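Local coordinates for protein tyrosine phosphatase PRL-1 (Leishmania major, PDB 3S4O) that dephosphorylates tyrosine residues of proteins and may act as a virulence factor that supports parasite survival in host macrophages, at residues Thr38-Leu43 / Lys65-Asp70; Ala123-Ala128 / Gln156-Trp161; Ala99-Asp104 / Pro108-Gly113; Val21-Leu26 / Val132-Val137. One frame throughout, in Å; residues are numbered along the deposited sequence. Where two conformers were deposited one is given.

The four contacts surround one mixed sheet of a protein tyrosine phosphatase fold. Interactions 1, 2 and 4 are buried, whereas interaction 3 is only partly so. Interactions 1 and 2 lie on opposite sides of the chain's centre, about 27 Å apart between centres, and interaction 2 alone borders the thiosulfate-binding pocket. Helix 122-133 serves both interactions 2 and 4, which meet where Val127 packs on Phe25. Interactions 3 and 4 reach the neighbouring strands 111-115 and 21-28, joined through the backbone of His24. Chemistry follows place: aliphatic chains in interaction 1, a methyl against indole in interaction 2, prolines beside polar chains in interaction 3, and an aromatic pair in interaction 4.

Interaction 1: Thr38-Leu43 / Lys65-Asp70; sequences TYIKEL and KSRGID
Ile40 and Arg67 face each other with their CA atoms 7.8 Å apart, and one turn further along helix 36-44 the CA of Leu43 lies 8.5 Å from that of Ile69. The helix belongs to the beta-alpha-beta crossover from strand 21-28 to strand 48-53; its partner is the type I turn Lys65-Gly68 and the residue after it, leading into edge strand 70-73. Gly68 closes that turn at a phi of 85°, a conformation that glycine adopts easily.

The contact is apolar and made of two crossings, each at about a right angle. In the first, Ile40 has CG1 beside its backbone N (chi1 -73°), which leaves the CG2 methyl anti to N and set against the aliphatic shaft of Arg67, 3.6 Å from Arg67 CD. Arginine suits this exposed margin because its methylenes cover the isoleucine while the chain, extended from CG to NE, carries the charge onward. Deeper in, Ile69 and Leu43 are branched hydrocarbons suited to a buried seam, which Val64 and Leu51 extend on the Ile69 side. Polar links run alongside: Gln44 NE2 bonds to Arg67 O, and Arg49 bonds to Gly68 O and forms a salt bridge with Asp70. The second crossing is made by one methyl, Ile69 CD1, which rests 3.9 Å from Leu43 CB and 4.2 Å from Leu43 CD1.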
loop_
_atom_site.group_PDB
_atom_site.type_symbol
_atom_site.label_atom_id
_atom_site.label_comp_id
_atom_site.label_asym_id
_atom_site.label_seq_id
_atom_site.Cartn_x
_atom_site.Cartn_y
_atom_site.Cartn_z
ATOM N N THR A 38 -3.481 -14.359 -14.480
ATOM C CA THR A 38 -3.630 -15.073 -13.202
ATOM C C THR A 38 -3.520 -14.106 -12.029
ATOM O O THR A 38 -4.277 -14.176 -11.060
ATOM C CB THR A 38 -2.553 -16.155 -13.016
ATOM O OG1 THR A 38 -2.610 -17.071 -14.115
ATOM C CG2 THR A 38 -2.770 -16.922 -11.709
ATOM N N TYR A 39 -2.555 -13.207 -12.142
ATOM C CA TYR A 39 -2.268 -12.210 -11.122
ATOM C C TYR A 39 -3.456 -11.264 -10.923
ATOM O O TYR A 39 -3.871 -10.988 -9.803
ATOM C CB TYR A 39 -1.028 -11.433 -11.557
ATOM C CG TYR A 39 -0.473 -10.454 -10.550
ATOM C CD1 TYR A 39 -0.947 -9.155 -10.492
ATOM C CD2 TYR A 39 0.569 -10.812 -9.699
ATOM C CE1 TYR A 39 -0.428 -8.237 -9.608
ATOM C CE2 TYR A 39 1.102 -9.903 -8.804
ATOM C CZ TYR A 39 0.594 -8.615 -8.762
ATOM O OH TYR A 39 1.086 -7.685 -7.878
ATOM N N ILE A 40 -4.003 -10.776 -12.028
ATOM C CA ILE A 40 -5.177 -9.913 -11.970
ATOM C C ILE A 40 -6.354 -10.634 -11.304
ATOM O O ILE A 40 -7.064 -10.049 -10.485
ATOM C CB ILE A 40 -5.629 -9.456 -13.349
ATOM C CG1 ILE A 40 -4.676 -8.408 -13.909
ATOM C CG2 ILE A 40 -7.042 -8.879 -13.257
ATOM C CD1 ILE A 40 -4.687 -8.352 -15.419
ATOM N N LYS A 41 -6.556 -11.899 -11.667
ATOM C CA LYS A 41 -7.611 -12.718 -11.050
ATOM C C LYS A 41 -7.430 -12.771 -9.534
ATOM O O LYS A 41 -8.388 -12.628 -8.777
ATOM C CB LYS A 41 -7.625 -14.143 -11.621
ATOM C CG LYS A 41 -8.811 -14.415 -12.542
ATOM C CD LYS A 41 -9.048 -15.904 -12.788
ATOM C CE LYS A 41 -10.203 -16.115 -13.782
ATOM N NZ LYS A 41 -10.118 -17.418 -14.517
ATOM N N GLU A 42 -6.187 -12.973 -9.109
ATOM C CA GLU A 42 -5.865 -13.095 -7.683
ATOM C C GLU A 42 -6.070 -11.762 -6.948
ATOM O O GLU A 42 -6.418 -11.746 -5.773
ATOM C CB GLU A 42 -4.431 -13.625 -7.469
ATOM C CG GLU A 42 -4.241 -15.148 -7.729
ATOM C CD GLU A 42 -5.270 -16.033 -7.012
ATOM O OE1 GLU A 42 -5.079 -16.325 -5.811
ATOM O OE2 GLU A 42 -6.272 -16.436 -7.652
ATOM N N LEU A 43 -5.865 -10.652 -7.646
ATOM C CA LEU A 43 -6.173 -9.335 -7.090
ATOM C C LEU A 43 -7.703 -9.164 -6.966
ATOM O O LEU A 43 -8.200 -8.693 -5.948
ATOM C CB LEU A 43 -5.590 -8.203 -7.947
ATOM C CG LEU A 43 -4.069 -8.025 -8.060
ATOM C CD1 LEU A 43 -3.793 -6.846 -8.970
ATOM C CD2 LEU A 43 -3.404 -7.834 -6.719
ATOM N N LYS A 65 -6.280 -2.061 -15.559
ATOM C CA LYS A 65 -7.303 -1.016 -15.516
ATOM C C LYS A 65 -8.614 -1.497 -16.108
ATOM O O LYS A 65 -9.689 -1.106 -15.659
ATOM C CB LYS A 65 -6.842 0.234 -16.269
ATOM C CG LYS A 65 -5.851 1.109 -15.497
ATOM C CD LYS A 65 -5.660 2.462 -16.222
ATOM C CE LYS A 65 -4.277 2.687 -16.805
ATOM N NZ LYS A 65 -3.197 1.754 -16.378
ATOM N N SER A 66 -8.517 -2.360 -17.111
ATOM C CA SER A 66 -9.684 -2.789 -17.863
ATOM C C SER A 66 -10.475 -3.846 -17.102
ATOM O O SER A 66 -11.547 -4.246 -17.525
ATOM C CB SER A 66 -9.268 -3.310 -19.245
ATOM O OG SER A 66 -8.744 -4.622 -19.166
ATOM N N ARG A 67 -9.940 -4.291 -15.975
ATOM C CA ARG A 67 -10.607 -5.316 -15.170
ATOM C C ARG A 67 -11.046 -4.777 -13.825
ATOM O O ARG A 67 -11.136 -5.514 -12.851
ATOM C CB ARG A 67 -9.701 -6.522 -15.027
ATOM C CG ARG A 67 -9.445 -7.124 -16.390
ATOM C CD ARG A 67 -8.724 -8.424 -16.375
ATOM N NE ARG A 67 -8.538 -8.946 -17.729
ATOM C CZ ARG A 67 -9.476 -9.565 -18.448
ATOM N NH1 ARG A 67 -9.195 -9.994 -19.676
ATOM N NH2 ARG A 67 -10.697 -9.765 -17.960
ATOM N N GLY A 68 -11.319 -3.477 -13.797
ATOM C CA GLY A 68 -11.980 -2.839 -12.674
ATOM C C GLY A 68 -11.077 -2.425 -11.537
ATOM O O GLY A 68 -11.569 -2.012 -10.490
ATOM N N ILE A 69 -9.764 -2.537 -11.743
ATOM C CA ILE A 69 -8.787 -2.130 -10.737
ATOM C C ILE A 69 -8.097 -0.832 -11.161
ATOM O O ILE A 69 -7.572 -0.727 -12.267
ATOM C CB ILE A 69 -7.736 -3.224 -10.486
ATOM C CG1 ILE A 69 -8.391 -4.458 -9.847
ATOM C CG2 ILE A 69 -6.661 -2.709 -9.557
ATOM C CD1 ILE A 69 -7.666 -5.751 -10.149
ATOM N N ASP A 70 -8.122 0.162 -10.279
ATOM C CA ASP A 70 -7.453 1.431 -10.546
ATOM C C ASP A 70 -5.956 1.210 -10.328
ATOM O O ASP A 70 -5.549 0.714 -9.273
ATOM C CB ASP A 70 -7.970 2.531 -9.613
ATOM C CG ASP A 70 -9.457 2.886 -9.860
ATOM O OD1 ASP A 70 -9.975 3.850 -9.237
ATOM O OD2 ASP A 70 -10.127 2.198 -10.673
#

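Interaction 2: Ala123-Ala128 / Gln156-Trp161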
loop_
_atom_site.group_PDB
_atom_site.type_symbol
_atom_site.label_atom_id
_atom_site.label_comp_id
_atom_site.label_asym_id
_atom_site.label_seq_id
_atom_site.Cartn_x
_atom_site.Cartn_y
_atom_site.Cartn_z
ATOM N N ALA A 123 7.604 -0.446 -1.197
ATOM C CA ALA A 123 6.229 -0.859 -0.926
ATOM C C ALA A 123 5.870 -0.766 0.560
ATOM O O ALA A 123 4.907 -0.090 0.898
ATOM C CB ALA A 123 5.939 -2.262 -1.475
ATOM N N PRO A 124 6.645 -1.403 1.443
ATOM C CA PRO A 124 6.344 -1.368 2.870
ATOM C C PRO A 124 6.368 0.011 3.498
ATOM O O PRO A 124 5.641 0.245 4.469
ATOM C CB PRO A 124 7.467 -2.202 3.501
ATOM C CG PRO A 124 7.927 -3.073 2.464
ATOM C CD PRO A 124 7.720 -2.368 1.153
ATOM N N ILE A 125 7.205 0.918 3.003
ATOM C CA ILE A 125 7.284 2.202 3.674
ATOM C C ILE A 125 6.042 3.042 3.431
ATOM O O ILE A 125 5.671 3.811 4.295
ATOM C CB ILE A 125 8.589 2.980 3.426
ATOM C CG1 ILE A 125 8.896 3.772 4.714
ATOM C CG2 ILE A 125 8.493 3.863 2.187
ATOM C CD1 ILE A 125 10.039 4.686 4.631
ATOM N N LEU A 126 5.369 2.859 2.297
ATOM C CA LEU A 126 4.072 3.516 2.051
ATOM C C LEU A 126 3.025 3.003 3.014
ATOM O O LEU A 126 2.187 3.758 3.519
ATOM C CB LEU A 126 3.577 3.270 0.624
ATOM C CG LEU A 126 4.082 4.238 -0.458
ATOM C CD1 LEU A 126 3.108 4.204 -1.624
ATOM C CD2 LEU A 126 4.266 5.682 0.037
ATOM N N VAL A 127 3.055 1.700 3.251
ATOM C CA VAL A 127 2.102 1.078 4.167
ATOM C C VAL A 127 2.372 1.559 5.582
ATOM O O VAL A 127 1.449 1.938 6.301
ATOM C CB VAL A 127 2.154 -0.447 4.077
ATOM C CG1 VAL A 127 1.349 -1.082 5.191
ATOM C CG2 VAL A 127 1.643 -0.884 2.719
ATOM N N ALA A 128 3.645 1.583 5.958
ATOM C CA ALA A 128 4.061 2.063 7.269
ATOM C C ALA A 128 3.517 3.467 7.494
ATOM O O ALA A 128 2.973 3.782 8.544
ATOM C CB ALA A 128 5.573 2.058 7.374
ATOM N N GLN A 156 17.579 1.852 6.593
ATOM C CA GLN A 156 17.870 2.822 7.628
ATOM C C GLN A 156 17.348 4.225 7.268
ATOM O O GLN A 156 16.759 4.904 8.109
ATOM C CB GLN A 156 19.378 2.849 7.871
ATOM C CG GLN A 156 20.019 1.466 8.084
ATOM C CD GLN A 156 20.953 1.016 6.925
ATOM O OE1 GLN A 156 22.166 1.237 6.973
ATOM N NE2 GLN A 156 20.382 0.374 5.899
ATOM N N THR A 157 17.581 4.643 6.024
ATOM C CA THR A 157 17.100 5.932 5.510
ATOM C C THR A 157 15.570 6.014 5.538
ATOM O O THR A 157 15.011 7.032 5.924
ATOM C CB THR A 157 17.569 6.172 4.049
ATOM O OG1 THR A 157 19.006 6.149 3.974
ATOM C CG2 THR A 157 17.094 7.515 3.547
ATOM N N GLN A 158 14.908 4.935 5.127
ATOM C CA GLN A 158 13.448 4.865 5.177
ATOM C C GLN A 158 12.957 4.925 6.630
ATOM O O GLN A 158 11.936 5.554 6.934
ATOM C CB GLN A 158 12.944 3.601 4.466
ATOM C CG GLN A 158 13.096 3.681 2.939
ATOM C CD GLN A 158 13.158 2.336 2.235
ATOM O OE1 GLN A 158 13.309 1.280 2.858
ATOM N NE2 GLN A 158 13.045 2.372 0.914
HETATM N N MSE A 159 13.725 4.307 7.522
HETATM C CA MSE A 159 13.409 4.290 8.947
HETATM C C MSE A 159 13.463 5.714 9.510
HETATM O O MSE A 159 12.549 6.160 10.195
HETATM C CB MSE A 159 14.396 3.366 9.676
HETATM C CG MSE A 159 14.022 2.980 11.086
HETATM SE SE MSE A 159 14.922 1.303 11.638
HETATM C CE MSE A 159 15.948 0.898 10.021
ATOM N N HIS A 160 14.540 6.421 9.202
ATOM C CA HIS A 160 14.730 7.793 9.669
ATOM C C HIS A 160 13.602 8.703 9.186
ATOM O O HIS A 160 13.051 9.487 9.964
ATOM C CB HIS A 160 16.096 8.344 9.228
ATOM C CG HIS A 160 17.236 7.936 10.121
ATOM N ND1 HIS A 160 18.416 7.407 9.638
ATOM C CD2 HIS A 160 17.376 7.988 11.468
ATOM C CE1 HIS A 160 19.230 7.147 10.646
ATOM N NE2 HIS A 160 18.626 7.495 11.768
ATOM N N TRP A 161 13.246 8.574 7.912
ATOM C CA TRP A 161 12.219 9.415 7.302
ATOM C C TRP A 161 10.843 9.232 7.944
ATOM O O TRP A 161 10.144 10.205 8.196
ATOM C CB TRP A 161 12.138 9.139 5.801
ATOM C CG TRP A 161 11.007 9.825 5.126
ATOM C CD1 TRP A 161 10.983 11.103 4.654
ATOM C CD2 TRP A 161 9.719 9.269 4.858
ATOM N NE1 TRP A 161 9.759 11.374 4.103
ATOM C CE2 TRP A 161 8.962 10.264 4.217
ATOM C CE3 TRP A 161 9.131 8.022 5.100
ATOM C CZ2 TRP A 161 7.641 10.053 3.806
ATOM C CZ3 TRP A 161 7.818 7.808 4.685
ATOM C CH2 TRP A 161 7.088 8.819 4.057
#
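Beside the phosphate-binding P-loop of the phosphatase signature, Ile125, near the start of helix 122-133, projects toward Gln158 and Trp161 of helix 156-164. The end of the isoleucine, CD1, does most of the touching: it lies 3.5 Å from Trp161 CE3 and 3.8 Å from CZ3, obliquely to the benzene part of the indole. Because chi1 (-147°) sits off the staggered positions and the approach to Gln158 CB is too short to be trusted, the exact placing of this methyl is doubtful. A long aliphatic tip and a broad indole nevertheless suit a mostly buried seam, the indole being partly exposed.

The aliphatic part of Gln158 runs beside Ile125, while its amide extends toward the active site, where NE2 donates to Ala80 O in the loop that carries Asp78, the inferred proton donor. Nearest atoms of the Gln158 side chain and the bound thiosulfate are about 6 Å apart; the ligand touches Ala123, at the start of segment 123-128.

Pro82 packs on both Ile125 and Trp161. Ile146 of helix 139-149 covers Pro124 and Ala128, and Val127 faces Phe25 and Ile27 of strand 21-28, which places helix 122-133 between the sheet and its companion helices.

Interaction 3: Ala99-Asp104 / Pro108-Gly113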
loop_
_atom_site.group_PDB
_atom_site.type_symbol
_atom_site.label_atom_id
_atom_site.label_comp_id
_atom_site.label_asym_id
_atom_site.label_seq_id
_atom_site.Cartn_x
_atom_site.Cartn_y
_atom_site.Cartn_z
ATOM N N ALA A 99 -13.159 9.132 2.793
ATOM C CA ALA A 99 -14.402 9.887 2.593
ATOM C C ALA A 99 -15.459 9.030 1.900
ATOM O O ALA A 99 -16.647 9.188 2.160
ATOM C CB ALA A 99 -14.138 11.169 1.791
ATOM N N ARG A 100 -15.025 8.131 1.017
ATOM C CA ARG A 100 -15.950 7.236 0.306
ATOM C C ARG A 100 -16.740 6.377 1.300
ATOM O O ARG A 100 -17.947 6.185 1.142
ATOM C CB ARG A 100 -15.210 6.334 -0.691
ATOM C CG ARG A 100 -16.131 5.610 -1.668
ATOM C CD ARG A 100 -15.373 4.929 -2.812
ATOM N NE ARG A 100 -14.542 3.813 -2.360
ATOM C CZ ARG A 100 -14.774 2.516 -2.575
ATOM N NH1 ARG A 100 -15.829 2.102 -3.254
ATOM N NH2 ARG A 100 -13.913 1.612 -2.102
ATOM N N GLN A 101 -16.042 5.892 2.321
ATOM C CA GLN A 101 -16.623 5.017 3.344
ATOM C C GLN A 101 -17.564 5.773 4.256
ATOM O O GLN A 101 -18.631 5.273 4.606
ATOM C CB GLN A 101 -15.530 4.381 4.216
ATOM C CG GLN A 101 -14.786 3.219 3.583
ATOM C CD GLN A 101 -13.640 2.731 4.457
ATOM O OE1 GLN A 101 -13.860 2.131 5.510
ATOM N NE2 GLN A 101 -12.412 3.006 4.034
ATOM N N GLN A 102 -17.142 6.970 4.656
ATOM C CA GLN A 102 -17.924 7.825 5.566
ATOM C C GLN A 102 -19.214 8.281 4.894
ATOM O O GLN A 102 -20.262 8.317 5.512
ATOM C CB GLN A 102 -17.111 9.058 5.994
ATOM C CG GLN A 102 -16.117 8.811 7.151
ATOM C CD GLN A 102 -14.864 9.697 7.090
ATOM O OE1 GLN A 102 -14.787 10.645 6.299
ATOM N NE2 GLN A 102 -13.877 9.386 7.935
ATOM N N GLU A 103 -19.106 8.617 3.618
ATOM C CA GLU A 103 -20.240 9.043 2.801
ATOM C C GLU A 103 -21.236 7.913 2.523
ATOM O O GLU A 103 -22.415 8.174 2.313
ATOM C CB GLU A 103 -19.715 9.618 1.478
ATOM C CG GLU A 103 -20.811 9.876 0.350
ATOM C CD GLU A 103 -20.700 8.930 -0.873
ATOM O OE1 GLU A 103 -19.625 8.307 -1.085
ATOM O OE2 GLU A 103 -21.699 8.817 -1.629
ATOM N N ASP A 104 -20.760 6.668 2.516
ATOM C CA ASP A 104 -21.582 5.508 2.110
ATOM C C ASP A 104 -21.346 4.271 2.993
ATOM O O ASP A 104 -20.374 3.544 2.787
ATOM C CB ASP A 104 -21.300 5.165 0.640
ATOM C CG ASP A 104 -22.272 4.138 0.063
ATOM O OD1 ASP A 104 -23.196 3.672 0.768
ATOM O OD2 ASP A 104 -22.098 3.791 -1.126
ATOM N N PRO A 108 -17.570 -1.451 2.212
ATOM C CA PRO A 108 -16.695 -2.073 3.206
ATOM C C PRO A 108 -15.268 -1.571 3.035
ATOM O O PRO A 108 -14.986 -0.905 2.039
ATOM C CB PRO A 108 -16.798 -3.557 2.875
ATOM C CG PRO A 108 -17.013 -3.589 1.407
ATOM C CD PRO A 108 -17.730 -2.315 1.030
ATOM N N PRO A 109 -14.381 -1.874 3.987
ATOM C CA PRO A 109 -12.996 -1.404 3.901
ATOM C C PRO A 109 -12.298 -1.867 2.621
ATOM O O PRO A 109 -12.259 -3.054 2.334
ATOM C CB PRO A 109 -12.338 -2.014 5.144
ATOM C CG PRO A 109 -13.473 -2.172 6.127
ATOM C CD PRO A 109 -14.669 -2.509 5.296
ATOM N N PRO A 110 -11.793 -0.930 1.834
ATOM C CA PRO A 110 -11.055 -1.277 0.629
ATOM C C PRO A 110 -9.741 -1.992 0.887
ATOM O O PRO A 110 -9.055 -1.721 1.877
ATOM C CB PRO A 110 -10.748 0.072 -0.016
ATOM C CG PRO A 110 -10.947 1.070 1.014
ATOM C CD PRO A 110 -11.652 0.489 2.182
ATOM N N THR A 111 -9.423 -2.912 -0.017
ATOM C CA THR A 111 -8.115 -3.507 -0.103
ATOM C C THR A 111 -7.328 -2.713 -1.136
ATOM O O THR A 111 -7.816 -2.417 -2.235
ATOM C CB THR A 111 -8.177 -5.007 -0.455
ATOM O OG1 THR A 111 -8.919 -5.697 0.557
ATOM C CG2 THR A 111 -6.777 -5.613 -0.523
ATOM N N ILE A 112 -6.122 -2.328 -0.745
ATOM C CA ILE A 112 -5.257 -1.529 -1.585
ATOM C C ILE A 112 -3.946 -2.258 -1.706
ATOM O O ILE A 112 -3.308 -2.563 -0.707
ATOM C CB ILE A 112 -5.061 -0.114 -1.003
ATOM C CG1 ILE A 112 -6.398 0.651 -1.061
ATOM C CG2 ILE A 112 -3.936 0.651 -1.741
ATOM C CD1 ILE A 112 -6.564 1.628 0.051
ATOM N N GLY A 113 -3.566 -2.571 -2.937
ATOM C CA GLY A 113 -2.336 -3.304 -3.206
ATOM C C GLY A 113 -1.179 -2.389 -3.533
ATOM O O GLY A 113 -1.360 -1.327 -4.120
#
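Gln101, Pro110 and Arg100 carry this contact between the last turns of helix 84-103 and the proline-rich entry to strand 111-115. The two elements are consecutive in the chain: the helix ends, Asp104 leaves helical geometry and accepts a bond from Ser106 N, and the chain reverses into the strand. The helix and strand thus form the second half of the crossover that starts at strand 70-73.

Gln101 loses the most surface. Its chain, extended beyond CG (chi2 175°), meets the ring of Pro110 from the opposite direction. NE2 comes within 3.2 Å of Pro110 CD and 3.9 Å of its CG, a tight approach of an amide to ring carbons, while OE1 lies 4.0 Å from Pro109 CA. NE2 hydrogen-bonds to Leu22 O on strand 21-28, which fixes the side chain in its buried place.

Pro110 presents its ring to the ends of both polar chains. Arg100 runs past it in the opposite direction: bent at chi3 (67°), it brings NH2 to 4.1 Å from Pro110 CB, so that the ring carbon sits at the edge of the guanidinium, near its plane. That same NH2 is engaged in a salt bridge with Glu97, which also packs on Pro110.

The three successive prolines lack backbone N-H donors, although Pro110 O still accepts from His24 N. Prolines here therefore supply rigid carbon surface, and the polar ends of Gln101 and Arg100 find partners other than the prolines; the contact is one of van der Waals fit, with Gln101 NE2 bonded to Leu22 O and Arg100 NH2 to Glu97.

Interaction 4: Val21-Leu26 / Val132-Val137; sequences VLFHFL and VEYGNV
Phe23 and Tyr134 form a T-shaped (edge-to-face) aromatic pair, ring centroids 5.6 Å apart and planes at 75°. The edge of Phe23 points at the tyrosine ring, and its CE2 does the touching, 3.9 Å from Tyr134 CG and 4.0 Å from CD2. Tyr134 CG lies beside its backbone N (chi1 -58°), which turns the ring toward Phe23. Glu133 CG lies over the centre of the other face of Tyr134, 3.9 Å above the plane, so the ring is held between the phenylalanine edge and a methylene.

Aliphatic packing comes from Leu22, whose CD2 lies 3.8 Å from Tyr134 O and 4.2 Å from Tyr134 CB. Consistent with the classic beta bulge here, in which Leu22 and Phe23 both face Cys12, these consecutive residues can both point toward Tyr134.

The polar side is served from beyond the pair: Tyr134 OH bonds to Asp95 OD1 of helix 84-103, which suits tyrosine to a buried place where its hydroxyl has a carboxylate to meet. Leu91 and Leu94 of that helix also touch its side chain.

Such packing of the end of a helix onto the start of strand 21-28, next to edge strand 7-13, is part of the layered alpha/beta core of the phosphatase fold.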
loop_
_atom_site.group_PDB
_atom_site.type_symbol
_atom_site.label_atom_id
_atom_site.label_comp_id
_atom_site.label_asym_id
_atom_site.label_seq_id
_atom_site.Cartn_x
_atom_site.Cartn_y
_atom_site.Cartn_z
ATOM N N VAL A 21 -11.535 -1.767 10.808
ATOM C CA VAL A 21 -10.511 -1.604 9.783
ATOM C C VAL A 21 -10.859 -0.466 8.827
ATOM O O VAL A 21 -11.961 -0.444 8.255
ATOM C CB VAL A 21 -10.332 -2.884 8.950
ATOM C CG1 VAL A 21 -9.267 -2.664 7.866
ATOM C CG2 VAL A 21 -9.984 -4.070 9.856
ATOM N N LEU A 22 -9.901 0.450 8.650
ATOM C CA LEU A 22 -10.012 1.556 7.693
ATOM C C LEU A 22 -9.644 1.113 6.280
ATOM O O LEU A 22 -10.383 1.379 5.328
ATOM C CB LEU A 22 -9.081 2.708 8.076
ATOM C CG LEU A 22 -9.539 3.895 8.931
ATOM C CD1 LEU A 22 -10.821 3.628 9.678
ATOM C CD2 LEU A 22 -8.415 4.300 9.866
ATOM N N PHE A 23 -8.474 0.480 6.157
ATOM C CA PHE A 23 -7.967 -0.069 4.890
ATOM C C PHE A 23 -7.293 -1.419 5.105
ATOM O O PHE A 23 -6.646 -1.645 6.132
ATOM C CB PHE A 23 -6.888 0.824 4.252
ATOM C CG PHE A 23 -7.171 2.283 4.314
ATOM C CD1 PHE A 23 -8.009 2.865 3.379
ATOM C CD2 PHE A 23 -6.555 3.094 5.277
ATOM C CE1 PHE A 23 -8.262 4.225 3.414
ATOM C CE2 PHE A 23 -6.805 4.460 5.322
ATOM C CZ PHE A 23 -7.667 5.020 4.388
ATOM N N HIS A 24 -7.414 -2.296 4.115
ATOM C CA HIS A 24 -6.632 -3.522 4.073
ATOM C C HIS A 24 -5.487 -3.265 3.099
ATOM O O HIS A 24 -5.728 -3.006 1.928
ATOM C CB HIS A 24 -7.444 -4.717 3.554
ATOM C CG HIS A 24 -8.589 -5.137 4.429
ATOM N ND1 HIS A 24 -8.419 -5.764 5.645
ATOM C CD2 HIS A 24 -9.928 -5.088 4.221
ATOM C CE1 HIS A 24 -9.606 -6.064 6.157
ATOM N NE2 HIS A 24 -10.538 -5.660 5.313
ATOM N N PHE A 25 -4.246 -3.343 3.572
ATOM C CA PHE A 25 -3.096 -3.227 2.669
ATOM C C PHE A 25 -2.486 -4.571 2.322
ATOM O O PHE A 25 -2.250 -5.412 3.196
ATOM C CB PHE A 25 -2.026 -2.307 3.244
ATOM C CG PHE A 25 -2.488 -0.892 3.392
ATOM C CD1 PHE A 25 -2.758 -0.128 2.270
ATOM C CD2 PHE A 25 -2.685 -0.340 4.650
ATOM C CE1 PHE A 25 -3.206 1.170 2.386
ATOM C CE2 PHE A 25 -3.128 0.965 4.780
ATOM C CZ PHE A 25 -3.397 1.721 3.647
ATOM N N LEU A 26 -2.254 -4.761 1.028
ATOM C CA LEU A 26 -1.570 -5.928 0.516
ATOM C C LEU A 26 -0.227 -5.513 -0.035
ATOM O O LEU A 26 -0.173 -4.766 -1.008
ATOM C CB LEU A 26 -2.363 -6.567 -0.615
ATOM C CG LEU A 26 -3.363 -7.661 -0.302
ATOM C CD1 LEU A 26 -4.033 -8.059 -1.623
ATOM C CD2 LEU A 26 -2.677 -8.880 0.347
ATOM N N VAL A 132 0.879 5.158 10.317
ATOM C CA VAL A 132 1.199 6.309 11.147
ATOM C C VAL A 132 0.152 7.409 10.971
ATOM O O VAL A 132 -0.360 7.948 11.953
ATOM C CB VAL A 132 2.581 6.888 10.837
ATOM C CG1 VAL A 132 2.768 8.223 11.553
ATOM C CG2 VAL A 132 3.671 5.905 11.251
ATOM N N GLU A 133 -0.187 7.714 9.726
ATOM C CA GLU A 133 -1.074 8.838 9.423
ATOM C C GLU A 133 -2.528 8.573 9.826
ATOM O O GLU A 133 -3.175 9.440 10.400
ATOM C CB GLU A 133 -1.000 9.194 7.931
ATOM C CG GLU A 133 -1.805 10.421 7.507
ATOM C CD GLU A 133 -1.603 11.617 8.391
ATOM O OE1 GLU A 133 -0.436 11.908 8.747
ATOM O OE2 GLU A 133 -2.633 12.254 8.730
ATOM N N TYR A 134 -3.032 7.378 9.519
ATOM C CA TYR A 134 -4.460 7.043 9.718
ATOM C C TYR A 134 -4.702 6.124 10.905
ATOM O O TYR A 134 -5.706 6.254 11.598
ATOM C CB TYR A 134 -5.065 6.436 8.439
ATOM C CG TYR A 134 -4.936 7.356 7.244
ATOM C CD1 TYR A 134 -5.780 8.457 7.086
ATOM C CD2 TYR A 134 -3.953 7.145 6.287
ATOM C CE1 TYR A 134 -5.652 9.312 6.004
ATOM C CE2 TYR A 134 -3.818 7.989 5.209
ATOM C CZ TYR A 134 -4.663 9.075 5.075
ATOM O OH TYR A 134 -4.514 9.914 3.983
ATOM N N GLY A 135 -3.787 5.199 11.144
ATOM C CA GLY A 135 -3.881 4.302 12.294
ATOM C C GLY A 135 -3.383 4.924 13.584
ATOM O O GLY A 135 -3.623 4.389 14.660
ATOM N N ASN A 136 -2.708 6.067 13.465
ATOM C CA ASN A 136 -2.058 6.764 14.592
ATOM C C ASN A 136 -1.098 5.873 15.381
ATOM O O ASN A 136 -0.900 6.046 16.574
ATOM C CB ASN A 136 -3.091 7.430 15.511
ATOM C CG ASN A 136 -3.666 8.720 14.909
ATOM O OD1 ASN A 136 -3.111 9.279 13.959
ATOM N ND2 ASN A 136 -4.786 9.184 15.458
ATOM N N VAL A 137 -0.495 4.931 14.669
ATOM C CA VAL A 137 0.526 4.053 15.217
ATOM C C VAL A 137 1.866 4.783 15.159
ATOM O O VAL A 137 2.173 5.465 14.179
ATOM C CB VAL A 137 0.629 2.742 14.395
ATOM C CG1 VAL A 137 1.710 1.820 14.968
ATOM C CG2 VAL A 137 -0.724 2.023 14.359
#